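Local coordinates for periplasmic binding protein (Veillonella parvula, PDB 4N01) that probably captures a small ligand, such as a chelated metal, between two alpha/beta lobes in the periplasm for delivery to a transporter, at residues G81-M86 against Q101-K106; T167-M172 against R319-L324; K249-G254 against E313-V318. One frame throughout, in Å; residues are numbered along the deposited sequence. Where two conformers were deposited one is given.

The three contacts come one after another in space, running from one lobe into the other. Contact 1 closes first along the chain, at the edge of the lobe built on the five-stranded parallel sheet, its centre about 20 Å from that of contact 2 and about 26 Å from that of contact 3. Contact 2 opens next, on helix 165-178, and closes last, on helix 320-332; contact 3 opens and closes within that span. Contacts 2 and 3 touch, their centres about 13 Å apart: their second segments are consecutive, and Asn168 OD1 lies 3.0 Å from Gly317 N. Contact 2 lies where the lobes meet, beside the long helix 182-203, and contact 3 at the start of the segment that crosses between them.

Contact 1: residues G81-M86 against Q101-K106; sequences GLDDKM and QAAYDK
Asp83 and Ala103 bring the two backbones nearest, their CA atoms 6.3 Å apart, where the 3-10 turn 83-85 passes the short helix 101-104. Asp83 does all the touching from its side. Its CG sits between the backbone N and the carbonyl carbon (chi1 69°), which turns the carboxylate toward the helix. Asp83 CB lies 3.9 Å from Ala103 O, and Asp83 OD1 stands 4.1 Å from Ala103 CB. The other carboxylate oxygen meets the lysine: Asp83 OD2 is 3.7 Å from Lys106 CD. Here the lysine chain, extended beyond CG, slants past the carboxylate, so the contact is made by its methylenes. The ammonium group runs on beyond, and Lys106 NZ ends 4.8 Å from Asp83 OD1, too far for a salt bridge; the opposite charges may still attract weakly in this surface setting.

In the fold, both segments lead into neighbouring strands of the five-stranded parallel sheet. Residues 81-86 close the beta-alpha-beta unit of strand 66-68, helix 71-79 and strand 86-90, and residues 101-106 lead on toward edge strand 109-111, so the contact lies at the side of the sheet from which these two parallel strands start. Helix 71-79 finishes in a Schellman motif at Gly81, whose positive phi turns the chain into the 3-10 segment. Ala103 also rests on Leu78 of that helix. On the far segment, Gln101 NE2 reaches forward one turn to Asp105 OD1, a 3.0 Å hydrogen bond that lies in the amide plane of the glutamine but meets the oxygen from above the carboxylate plane, 37° out of it.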
# COMPACT_ATOMS: atom_id res chain seq x y z
N GLY A 81 8.11 -9.34 -12.67
CA GLY A 81 9.01 -9.34 -13.81
C GLY A 81 8.40 -8.85 -15.10
O GLY A 81 8.78 -9.28 -16.19
N LEU A 82 7.45 -7.91 -14.99
CA LEU A 82 6.64 -7.53 -16.14
C LEU A 82 7.07 -6.29 -16.91
O LEU A 82 6.29 -5.76 -17.70
CB LEU A 82 5.17 -7.38 -15.71
CG LEU A 82 4.55 -8.69 -15.21
CD1 LEU A 82 3.14 -8.43 -14.72
CD2 LEU A 82 4.56 -9.76 -16.31
N ASP A 83 8.30 -5.81 -16.72
CA ASP A 83 8.70 -4.56 -17.37
C ASP A 83 8.59 -4.60 -18.90
O ASP A 83 8.29 -3.59 -19.52
CB ASP A 83 10.10 -4.09 -16.92
CG ASP A 83 11.21 -4.99 -17.43
OD1 ASP A 83 11.70 -5.82 -16.65
OD2 ASP A 83 11.62 -4.85 -18.61
N ASP A 84 8.81 -5.76 -19.50
CA ASP A 84 8.70 -5.87 -20.96
C ASP A 84 7.27 -5.68 -21.48
O ASP A 84 7.07 -5.36 -22.66
CB ASP A 84 9.24 -7.21 -21.46
CG ASP A 84 9.13 -7.36 -22.98
OD1 ASP A 84 9.68 -6.49 -23.71
OD2 ASP A 84 8.48 -8.32 -23.44
N LYS A 85 6.29 -5.85 -20.59
CA LYS A 85 4.89 -5.71 -20.97
C LYS A 85 4.33 -4.32 -20.64
O LYS A 85 3.13 -4.06 -20.82
CB LYS A 85 4.04 -6.77 -20.27
CG LYS A 85 4.50 -8.20 -20.53
CD LYS A 85 4.39 -8.55 -22.01
CE LYS A 85 4.93 -9.95 -22.29
NZ LYS A 85 3.86 -10.98 -22.40
N MSE A 86 5.19 -3.44 -20.13
CA MSE A 86 4.75 -2.15 -19.60
C MSE A 86 5.04 -0.98 -20.54
O MSE A 86 6.19 -0.76 -20.95
CB MSE A 86 5.34 -1.92 -18.21
CG MSE A 86 4.89 -3.00 -17.24
SE MSE A 86 5.79 -2.99 -15.53
CE MSE A 86 5.10 -1.27 -14.91
N GLN A 101 14.37 -1.25 -8.60
CA GLN A 101 14.84 -0.01 -9.24
C GLN A 101 15.35 -0.24 -10.66
O GLN A 101 15.02 0.51 -11.58
CB GLN A 101 15.94 0.65 -8.40
CG GLN A 101 16.44 1.98 -8.98
CD GLN A 101 15.41 3.09 -8.87
OE1 GLN A 101 15.03 3.51 -7.77
NE2 GLN A 101 14.95 3.59 -10.02
N ALA A 102 16.17 -1.28 -10.83
CA ALA A 102 16.71 -1.57 -12.15
C ALA A 102 15.62 -1.93 -13.17
O ALA A 102 15.73 -1.55 -14.33
CB ALA A 102 17.76 -2.67 -12.08
N ALA A 103 14.59 -2.65 -12.74
CA ALA A 103 13.47 -2.94 -13.64
C ALA A 103 12.65 -1.66 -13.91
O ALA A 103 12.22 -1.42 -15.04
CB ALA A 103 12.57 -4.06 -13.09
N TYR A 104 12.44 -0.85 -12.87
CA TYR A 104 11.74 0.42 -13.01
C TYR A 104 12.37 1.30 -14.08
O TYR A 104 11.66 1.96 -14.83
CB TYR A 104 11.74 1.18 -11.68
CG TYR A 104 11.05 2.54 -11.73
CD1 TYR A 104 9.67 2.66 -11.62
CD2 TYR A 104 11.80 3.71 -11.87
CE1 TYR A 104 9.05 3.90 -11.65
CE2 TYR A 104 11.18 4.96 -11.91
CZ TYR A 104 9.81 5.04 -11.80
OH TYR A 104 9.19 6.28 -11.83
N ASP A 105 13.70 1.30 -14.13
CA ASP A 105 14.44 2.14 -15.06
C ASP A 105 14.23 1.75 -16.52
O ASP A 105 14.67 2.45 -17.42
CB ASP A 105 15.94 2.12 -14.74
CG ASP A 105 16.28 2.89 -13.47
OD1 ASP A 105 15.38 3.59 -12.95
OD2 ASP A 105 17.44 2.81 -13.02
N LYS A 106 13.57 0.62 -16.76
CA LYS A 106 13.37 0.15 -18.13
C LYS A 106 12.04 0.61 -18.71
O LYS A 106 11.81 0.51 -19.93
CB LYS A 106 13.49 -1.38 -18.17
CG LYS A 106 14.88 -1.87 -17.79
CD LYS A 106 14.98 -3.38 -17.85
CE LYS A 106 16.36 -3.85 -17.39
NZ LYS A 106 16.47 -5.34 -17.33

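Contact 2: residues T167-M172 against R319-L324; sequences TNFSDM and RTVDAL
Asn168 and Thr320 face each other across the two helices, with Asn168 OD1 and Thr320 OG1 4.1 Å apart, and a water sits to one side of the pair, touching both oxygens. The polar part is built round this pair. Thr320 OG1 holds the water at 2.9 Å, while the water's bond to Asn168 OD1, at 3.4 Å, is weak. Each oxygen has a stronger partner outside the pair: Asn168 OD1 accepts the backbone N-H of Gly317, and Thr320 OG1 is hydrogen-bonded to Tyr228 OH. With CG of Asn168 swung anti to its own N (chi1 -161°), the carboxamide reaches out from helix 165-178 and can serve both the loop and the water. The water, weakly held on the asparagine side, adds little to groups that already have firmer partners.

The apolar part is a single light touch. Phe169 presents the edge of its ring to the second helix, and its outermost carbon, CZ, comes to 4.4 Å from Val321 CG2, which lies near the ring plane. The Val321 side chain is also about 5 Å from a bound glycerol, probably from the crystallisation liquor.

Both Phe169 and Val321 lean on Gln192 of the long helix 182-203, the single helix joining two lobes that is characteristic of this family of metal-chelate binding proteins. Just ahead of helix 320-332, Arg319 forms a salt bridge to Glu75 on helix 71-79, tying the start of this last helix to the lobe of the five-stranded sheet, while helix 165-178 packs against helix 71-79 through Asp171 and Met172.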
# COMPACT_ATOMS: atom_id res chain seq x y z
N THR A 167 -5.73 -10.75 0.91
CA THR A 167 -6.29 -10.08 -0.27
C THR A 167 -5.17 -9.64 -1.23
O THR A 167 -5.28 -9.79 -2.45
CB THR A 167 -7.09 -8.82 0.13
OG1 THR A 167 -7.93 -9.14 1.25
CG2 THR A 167 -7.93 -8.32 -1.05
N ASN A 168 -4.11 -9.08 -0.67
CA ASN A 168 -2.92 -8.66 -1.43
C ASN A 168 -2.26 -9.86 -2.12
O ASN A 168 -1.82 -9.76 -3.27
CB ASN A 168 -1.95 -7.97 -0.46
CG ASN A 168 -0.90 -7.08 -1.15
OD1 ASN A 168 -0.45 -6.08 -0.57
ND2 ASN A 168 -0.48 -7.45 -2.35
N PHE A 169 -2.20 -11.00 -1.43
CA PHE A 169 -1.64 -12.21 -2.03
C PHE A 169 -2.50 -12.65 -3.22
O PHE A 169 -1.96 -12.97 -4.28
CB PHE A 169 -1.58 -13.36 -1.01
CG PHE A 169 -0.50 -13.20 0.03
CD1 PHE A 169 0.54 -12.28 -0.14
CD2 PHE A 169 -0.51 -14.00 1.17
CE1 PHE A 169 1.54 -12.16 0.82
CE2 PHE A 169 0.49 -13.88 2.13
CZ PHE A 169 1.52 -12.96 1.96
N SER A 170 -3.81 -12.64 -3.04
CA SER A 170 -4.73 -13.04 -4.10
C SER A 170 -4.61 -12.10 -5.30
O SER A 170 -4.65 -12.55 -6.44
CB SER A 170 -6.17 -13.09 -3.60
OG SER A 170 -6.33 -14.12 -2.63
N ASP A 171 -4.46 -10.80 -5.03
CA ASP A 171 -4.29 -9.80 -6.10
C ASP A 171 -3.03 -10.07 -6.90
O ASP A 171 -3.03 -9.94 -8.14
CB ASP A 171 -4.19 -8.38 -5.53
CG ASP A 171 -5.51 -7.85 -5.00
OD1 ASP A 171 -6.59 -8.30 -5.46
OD2 ASP A 171 -5.45 -6.96 -4.13
N MSE A 172 -1.94 -10.43 -6.22
CA MSE A 172 -0.70 -10.75 -6.92
C MSE A 172 -0.89 -11.97 -7.81
O MSE A 172 -0.39 -12.00 -8.94
CB MSE A 172 0.45 -10.97 -5.94
CG MSE A 172 1.01 -9.66 -5.37
SE MSE A 172 2.00 -8.66 -6.75
CE MSE A 172 3.73 -9.50 -6.54
N ARG A 319 5.77 -4.78 -0.36
CA ARG A 319 6.71 -4.53 0.73
C ARG A 319 6.23 -5.02 2.08
O ARG A 319 6.97 -4.90 3.07
CB ARG A 319 7.00 -3.04 0.86
CG ARG A 319 7.42 -2.35 -0.43
CD ARG A 319 7.88 -0.95 -0.08
NE ARG A 319 8.08 -0.12 -1.26
CZ ARG A 319 8.85 0.96 -1.28
NH1 ARG A 319 9.52 1.33 -0.19
NH2 ARG A 319 8.96 1.67 -2.40
N THR A 320 5.00 -5.53 2.16
CA THR A 320 4.37 -5.72 3.46
C THR A 320 5.11 -6.63 4.43
O THR A 320 5.41 -6.23 5.56
CB THR A 320 2.91 -6.22 3.35
OG1 THR A 320 2.19 -5.38 2.44
CG2 THR A 320 2.24 -6.16 4.71
N VAL A 321 5.37 -7.86 4.01
CA VAL A 321 5.98 -8.82 4.92
C VAL A 321 7.40 -8.39 5.30
O VAL A 321 7.82 -8.55 6.45
CB VAL A 321 5.92 -10.25 4.36
CG1 VAL A 321 6.77 -11.19 5.21
CG2 VAL A 321 4.47 -10.73 4.35
N ASP A 322 8.12 -7.80 4.34
CA ASP A 322 9.45 -7.26 4.63
C ASP A 322 9.40 -6.18 5.71
O ASP A 322 10.21 -6.18 6.64
CB ASP A 322 10.08 -6.69 3.35
CG ASP A 322 11.46 -6.11 3.59
OD1 ASP A 322 12.42 -6.89 3.69
OD2 ASP A 322 11.57 -4.87 3.68
N ALA A 323 8.43 -5.29 5.60
CA ALA A 323 8.24 -4.22 6.58
C ALA A 323 7.78 -4.79 7.93
O ALA A 323 8.22 -4.33 8.99
CB ALA A 323 7.25 -3.21 6.07
N LEU A 324 6.89 -5.78 7.89
CA LEU A 324 6.41 -6.40 9.12
C LEU A 324 7.54 -7.07 9.90
O LEU A 324 7.51 -7.11 11.13
CB LEU A 324 5.33 -7.43 8.80
CG LEU A 324 3.94 -6.91 8.42
CD1 LEU A 324 3.02 -8.09 8.10
CD2 LEU A 324 3.34 -6.08 9.54
O HOH W 1 2.85 -6.84 0.04

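Contact 3: residues K249-G254 against E313-V318; sequences KTWAKG and EITPGV
Trp251 points the rim of its indole at Ile314 and Thr315, and neither residue lies over a ring face. The benzo edge does the touching: Trp251 CH2 is 4.1 Å from Ile314 CD1, and the adjoining carbon CZ2 is 4.3 Å from Thr315 CG2. Both methyls stay near the plane of the indole, side by side along its edge. The two long side chains, Trp251 and Ile314, cross at about a right angle, and the isoleucine meets the ring with its terminal CD1. That branch is placed by CG1 lying between the backbone N and the carbonyl carbon (chi1 54°), from where the extended chain carries CD1 out to the tryptophan. Thr315 divides its work: CG2 faces the ring, and OG1 is hydrogen-bonded back to the carbonyl O of Leu311.

Trp251 stands on strand 251-253, an outer strand of a small antiparallel three-stranded sheet, and its side chain also rests on Phe222 and Ala224 of the neighbouring strand 221-224. The other segment leaves the weakly bonded helix 311-314 and runs from the lobe of the four-stranded sheet toward the other lobe, where Val318 packs on helix 71-79. In this family of two-lobed binding proteins the ligand site lies between the lobes; the position of the tryptophan beside this crossing segment is consistent with a place near that cleft.

Thr229 on helix 228-234 connects the two sides: Trp251 touches it, and its OG1 is hydrogen-bonded to the carbonyl O of Ile314. Glu313, one residue earlier, forms a salt bridge with Arg326 of helix 320-332. A bound sodium ion lies about 4 Å from the Trp251 side chain.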
# COMPACT_ATOMS: atom_id res chain seq x y z
N LYS A 249 -13.51 3.40 7.68
CA LYS A 249 -12.69 4.11 6.69
C LYS A 249 -11.25 3.67 6.81
O LYS A 249 -10.80 3.33 7.90
CB LYS A 249 -12.76 5.62 6.93
CG LYS A 249 -14.15 6.20 6.76
CD LYS A 249 -14.16 7.68 7.09
CE LYS A 249 -15.52 8.27 6.78
NZ LYS A 249 -16.01 7.75 5.48
N THR A 250 -10.52 3.68 5.70
CA THR A 250 -9.10 3.37 5.78
C THR A 250 -8.36 4.49 6.51
O THR A 250 -7.55 4.22 7.39
CB THR A 250 -8.47 3.18 4.39
OG1 THR A 250 -8.86 4.26 3.54
CG2 THR A 250 -8.93 1.87 3.77
N TRP A 251 -8.64 5.74 6.13
CA TRP A 251 -7.95 6.92 6.67
C TRP A 251 -8.92 8.07 6.89
O TRP A 251 -9.79 8.31 6.06
CB TRP A 251 -6.86 7.40 5.70
CG TRP A 251 -5.79 6.38 5.40
CD1 TRP A 251 -5.80 5.44 4.40
CD2 TRP A 251 -4.57 6.18 6.13
NE1 TRP A 251 -4.66 4.68 4.46
CE2 TRP A 251 -3.88 5.11 5.51
CE3 TRP A 251 -3.97 6.81 7.23
CZ2 TRP A 251 -2.63 4.66 5.96
CZ3 TRP A 251 -2.74 6.36 7.67
CH2 TRP A 251 -2.08 5.29 7.03
N ALA A 252 -8.75 8.80 7.99
CA ALA A 252 -9.58 9.97 8.26
C ALA A 252 -8.97 10.74 9.40
O ALA A 252 -8.03 10.28 10.04
CB ALA A 252 -11.00 9.56 8.62
N LYS A 253 -9.54 11.90 9.68
CA LYS A 253 -9.11 12.68 10.83
C LYS A 253 -9.58 12.02 12.11
O LYS A 253 -10.70 11.52 12.19
CB LYS A 253 -9.66 14.10 10.74
CG LYS A 253 -8.82 15.06 9.91
CD LYS A 253 -8.95 16.49 10.43
CE LYS A 253 -8.00 17.45 9.71
NZ LYS A 253 -8.34 17.59 8.27
N GLY A 254 -8.71 12.00 13.12
CA GLY A 254 -9.08 11.52 14.45
C GLY A 254 -9.04 12.70 15.42
O GLY A 254 -8.76 13.83 15.02
N GLU A 313 4.88 0.83 2.76
CA GLU A 313 5.14 -0.36 3.56
C GLU A 313 3.91 -0.87 4.27
O GLU A 313 3.83 -2.06 4.60
CB GLU A 313 6.22 -0.05 4.61
CG GLU A 313 7.63 0.07 4.02
CD GLU A 313 8.67 0.50 5.04
OE1 GLU A 313 8.32 1.25 5.99
OE2 GLU A 313 9.84 0.08 4.90
N ILE A 314 2.96 0.02 4.53
CA ILE A 314 1.75 -0.35 5.29
C ILE A 314 0.47 -0.27 4.47
O ILE A 314 -0.63 -0.37 5.01
CB ILE A 314 1.60 0.49 6.59
CG1 ILE A 314 1.64 1.99 6.27
CG2 ILE A 314 2.66 0.12 7.60
CD1 ILE A 314 1.27 2.88 7.45
N THR A 315 0.63 -0.08 3.16
CA THR A 315 -0.49 -0.10 2.23
C THR A 315 -0.20 -1.19 1.18
O THR A 315 0.93 -1.67 1.10
CB THR A 315 -0.71 1.28 1.59
OG1 THR A 315 0.50 1.70 0.97
CG2 THR A 315 -1.13 2.29 2.66
N PRO A 316 -1.22 -1.59 0.39
CA PRO A 316 -1.03 -2.74 -0.50
C PRO A 316 0.15 -2.57 -1.46
O PRO A 316 0.40 -1.46 -1.92
CB PRO A 316 -2.34 -2.77 -1.29
CG PRO A 316 -3.35 -2.24 -0.31
CD PRO A 316 -2.63 -1.15 0.43
N GLY A 317 0.85 -3.66 -1.75
CA GLY A 317 2.02 -3.62 -2.62
C GLY A 317 2.84 -4.87 -2.44
O GLY A 317 2.29 -5.96 -2.26
N VAL A 318 4.17 -4.73 -2.47
CA VAL A 318 5.04 -5.90 -2.40
C VAL A 318 5.97 -5.81 -1.20
O VAL A 318 6.83 -6.65 -1.01
CB VAL A 318 5.88 -6.05 -3.68
CG1 VAL A 318 4.97 -6.22 -4.88
CG2 VAL A 318 6.80 -4.85 -3.85